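Local coordinates for protein alginate lyase (Chitinophaga sp. MD30, PDB 6KCW) that depolymerises alginate, presumably by beta-elimination, as a calcium-containing bacterial enzyme of polysaccharide lyase family 36, at residues K51-L54 with S55-G59; D201-R204 with L205-M209. All coordinates share one frame; numbering follows the deposited sequence.

Contact 1 (K51-L54 with S55-G59); sequences KNAL and SGAGG
Between Ala53 and Gly58 the chain leaves an extended loop and closes one short helical turn, bringing the CA atoms of these two residues to 4.8 Å and the carbonyl of Leu54 toward the amide of Gly58. The methyl of Ala53 points into this turn and rests on its last residues. Its CB lies 3.7 Å from the CA of Gly58, whose lack of a side chain presents bare backbone to the methyl. The second methyl of the contact is that of Ala57, and the two lie side by side, Ala53 CB and Ala57 CB 4.2 Å apart. Ala57 CB also comes within 3.3 Å of Leu54 O. That oxygen accepts a weak hydrogen bond from Gly58 N at 3.3 Å, strongly bent at 133°; a second weak bond, from Gly59 N to Ser55 O, continues the same four-residue spacing. Leu54 itself sends its isobutyl group away from the turn: with CG anti to its own carbonyl carbon (chi1 -59°), the branch reaches Trp222 and Gln223 in another loop. Outside the turn, backbone hydrogen bonds join Gly58 to Leu50 and Ser55 to Arg215, and weak bonds tie Gly56 O and Gly59 O to Arg37. The chemistry is that of a compact, glycine-rich connection from strand 44-49 to strand 60-69, joining the two sheets of a beta-sandwich consistent with the concanavalin-like clan: two weak backbone bonds and a small methyl contact shape the turn, which implies that the surrounding loops and strands share in fixing it.

Contact 2 (D201-R204 with L205-M209); sequences DAQR and LIKNM
The guanidinium of Arg204 and the side chain of Leu205 meet obliquely, with the leucine methyl CD2 4.1 Å from Arg204 NH1. The same methyl lies 4.0 Å from Arg204 CG, so the leucine accompanies the aliphatic root of the arginine as well as its charged end. Arg204 starts with CG between its backbone N and carbonyl carbon (chi1 55°) and bends again at chi3, which carries the guanidinium off to partners beyond the two segments. NE donates to the carbonyl oxygen of Asn172 and NH1 to that of Glu243, while Thr70, Thr173 and Thr198 touch the side chain. A buried charge is thus held by backbone oxygens, and its rotation is probably fixed by them. The other flat group, the amide of Gln203, approaches Lys207 through its oxygen: OE1 stands 4.2 Å from Lys207 CE, and the two side chains run at about a right angle. Gln203 folds at chi2 (-64°), which brings its end nearer although its root points away. Lys207 bends at its last torsion, and its NZ lies near the backbone oxygen of Ala202, at 4.2 Å too far for a hydrogen bond; its ion pair with Asp68 is long and weak. Residues 201-209 lead from a loop with a short 3-10 turn into strand 206-215, flanked by strands 60-69 and 94-99. A classic beta bulge sets Lys207 and Asn208 together against Ser97 of strand 94-99, and Ile206 packs on Phe96 and Ile98 of its own sheet and on Tyr72 of strand 71-80 in the other.

Overall arrangement
Contacts 1 and 2 are local contacts in series along the chain, their centres 28 Å apart and their nearest atoms about 14 Å apart, without touching. They play comparable topological parts: each lies where the chain leaves the larger antiparallel sheet and enters the smaller one, contact 1 between strands 44-49 and 60-69, contact 2 between strands 188-195 and 206-215. The two strands entered are antiparallel neighbours. Contact 2 lies at the start of strand 206-215, whereas contact 1 reaches the strand's far end through the backbone bond of Ser55 with Arg215. Neither contact supplies a calcium ligand; the ion is bound by Asn9, Asn11, Gly43 and Asp233.

Contact 1 (K51-L54 with S55-G59)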
# COMPACT_ATOMS: atom_id res chain seq x y z
N LYS A 51 -10.89 9.78 -13.62
CA LYS A 51 -11.81 8.98 -14.41
C LYS A 51 -11.14 8.46 -15.68
O LYS A 51 -10.22 9.07 -16.23
CB LYS A 51 -13.03 9.83 -14.76
CG LYS A 51 -12.69 11.05 -15.60
CD LYS A 51 -13.91 11.86 -15.99
CE LYS A 51 -13.44 13.14 -16.63
NZ LYS A 51 -12.18 13.56 -15.95
N ASN A 52 -11.61 7.29 -16.14
CA ASN A 52 -11.19 6.69 -17.41
C ASN A 52 -9.68 6.45 -17.46
O ASN A 52 -9.03 6.76 -18.46
CB ASN A 52 -11.63 7.55 -18.60
CG ASN A 52 -13.10 7.94 -18.55
OD1 ASN A 52 -13.44 9.12 -18.68
ND2 ASN A 52 -13.97 6.95 -18.37
N ALA A 53 -9.12 5.93 -16.37
CA ALA A 53 -7.69 5.65 -16.35
C ALA A 53 -7.38 4.60 -15.30
O ALA A 53 -8.14 4.39 -14.36
CB ALA A 53 -6.85 6.90 -16.09
N LEU A 54 -6.23 3.94 -15.49
CA LEU A 54 -5.70 2.94 -14.59
C LEU A 54 -4.29 3.35 -14.17
O LEU A 54 -3.69 4.27 -14.73
CB LEU A 54 -5.66 1.57 -15.26
CG LEU A 54 -7.01 1.05 -15.73
CD1 LEU A 54 -6.84 -0.27 -16.44
CD2 LEU A 54 -7.95 0.88 -14.56
N SER A 55 -3.80 2.66 -13.15
CA SER A 55 -2.37 2.66 -12.80
C SER A 55 -1.80 4.06 -12.50
O SER A 55 -2.43 4.86 -11.79
CB SER A 55 -1.64 1.82 -13.84
OG SER A 55 -0.24 2.04 -13.81
N GLY A 56 -0.62 4.36 -13.03
CA GLY A 56 -0.04 5.68 -12.93
C GLY A 56 -0.75 6.73 -13.76
O GLY A 56 -0.69 7.92 -13.43
N ALA A 57 -1.43 6.31 -14.82
CA ALA A 57 -2.10 7.28 -15.69
C ALA A 57 -3.17 8.05 -14.94
O ALA A 57 -3.43 9.21 -15.26
CB ALA A 57 -2.71 6.56 -16.89
N GLY A 58 -3.79 7.44 -13.94
CA GLY A 58 -4.88 8.11 -13.26
C GLY A 58 -4.69 8.28 -11.78
O GLY A 58 -5.49 8.96 -11.13
N GLY A 59 -3.64 7.68 -11.22
CA GLY A 59 -3.44 7.67 -9.79
C GLY A 59 -2.06 8.19 -9.42
O GLY A 59 -1.44 8.95 -10.15

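Contact 2 (D201-R204 with L205-M209)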
# COMPACT_ATOMS: atom_id res chain seq x y z
N ASP A 201 18.80 -14.91 -0.58
CA ASP A 201 19.15 -14.07 0.56
C ASP A 201 19.66 -12.69 0.16
O ASP A 201 19.61 -11.77 0.98
CB ASP A 201 20.22 -14.74 1.43
CG ASP A 201 19.67 -15.85 2.31
OD1 ASP A 201 18.46 -15.82 2.62
OD2 ASP A 201 20.46 -16.74 2.70
N ALA A 202 20.18 -12.51 -1.05
CA ALA A 202 20.60 -11.18 -1.49
C ALA A 202 19.43 -10.26 -1.75
O ALA A 202 19.64 -9.06 -1.97
CB ALA A 202 21.47 -11.28 -2.76
N GLN A 203 18.20 -10.78 -1.74
CA GLN A 203 17.00 -10.00 -1.99
C GLN A 203 16.02 -10.06 -0.82
O GLN A 203 14.84 -9.73 -0.99
CB GLN A 203 16.31 -10.48 -3.26
CG GLN A 203 17.09 -10.23 -4.57
CD GLN A 203 17.28 -8.74 -4.87
OE1 GLN A 203 16.65 -7.88 -4.25
NE2 GLN A 203 18.16 -8.44 -5.80
N ARG A 204 16.45 -10.49 0.37
CA ARG A 204 15.52 -10.75 1.47
C ARG A 204 15.10 -9.50 2.23
O ARG A 204 14.13 -9.57 3.00
CB ARG A 204 16.14 -11.73 2.47
CG ARG A 204 17.48 -11.27 3.00
CD ARG A 204 18.10 -12.35 3.85
NE ARG A 204 17.29 -12.51 5.06
CZ ARG A 204 17.58 -11.96 6.23
NH1 ARG A 204 18.67 -11.23 6.37
NH2 ARG A 204 16.76 -12.14 7.25
N LEU A 205 15.77 -8.37 2.03
CA LEU A 205 15.57 -7.19 2.86
C LEU A 205 14.36 -6.37 2.42
O LEU A 205 14.06 -6.26 1.23
CB LEU A 205 16.81 -6.30 2.83
CG LEU A 205 18.04 -7.03 3.36
CD1 LEU A 205 19.24 -6.12 3.48
CD2 LEU A 205 17.70 -7.63 4.69
N ILE A 206 13.66 -5.81 3.40
CA ILE A 206 12.72 -4.74 3.11
C ILE A 206 13.51 -3.55 2.59
O ILE A 206 14.41 -3.04 3.26
CB ILE A 206 11.90 -4.36 4.35
CG1 ILE A 206 11.09 -5.55 4.84
CG2 ILE A 206 11.00 -3.21 4.03
CD1 ILE A 206 11.33 -5.83 6.27
N LYS A 207 13.18 -3.11 1.38
CA LYS A 207 13.97 -2.10 0.70
C LYS A 207 13.25 -0.77 0.55
O LYS A 207 13.91 0.28 0.60
CB LYS A 207 14.40 -2.61 -0.68
CG LYS A 207 15.59 -3.55 -0.62
CD LYS A 207 15.97 -4.04 -2.00
CE LYS A 207 17.44 -4.44 -2.04
NZ LYS A 207 17.79 -5.42 -0.96
N ASN A 208 11.94 -0.75 0.35
CA ASN A 208 11.29 0.54 0.27
C ASN A 208 9.83 0.42 0.66
O ASN A 208 9.25 -0.66 0.71
CB ASN A 208 11.49 1.18 -1.13
CG ASN A 208 10.88 0.40 -2.27
OD1 ASN A 208 9.73 -0.03 -2.21
ND2 ASN A 208 11.64 0.27 -3.35
N MET A 209 9.26 1.58 1.00
CA MET A 209 7.85 1.70 1.35
C MET A 209 7.04 2.08 0.11
O MET A 209 7.41 3.01 -0.62
CB MET A 209 7.68 2.74 2.46
CG MET A 209 6.24 3.03 2.81
SD MET A 209 6.00 4.38 3.98
CE MET A 209 6.58 5.79 3.05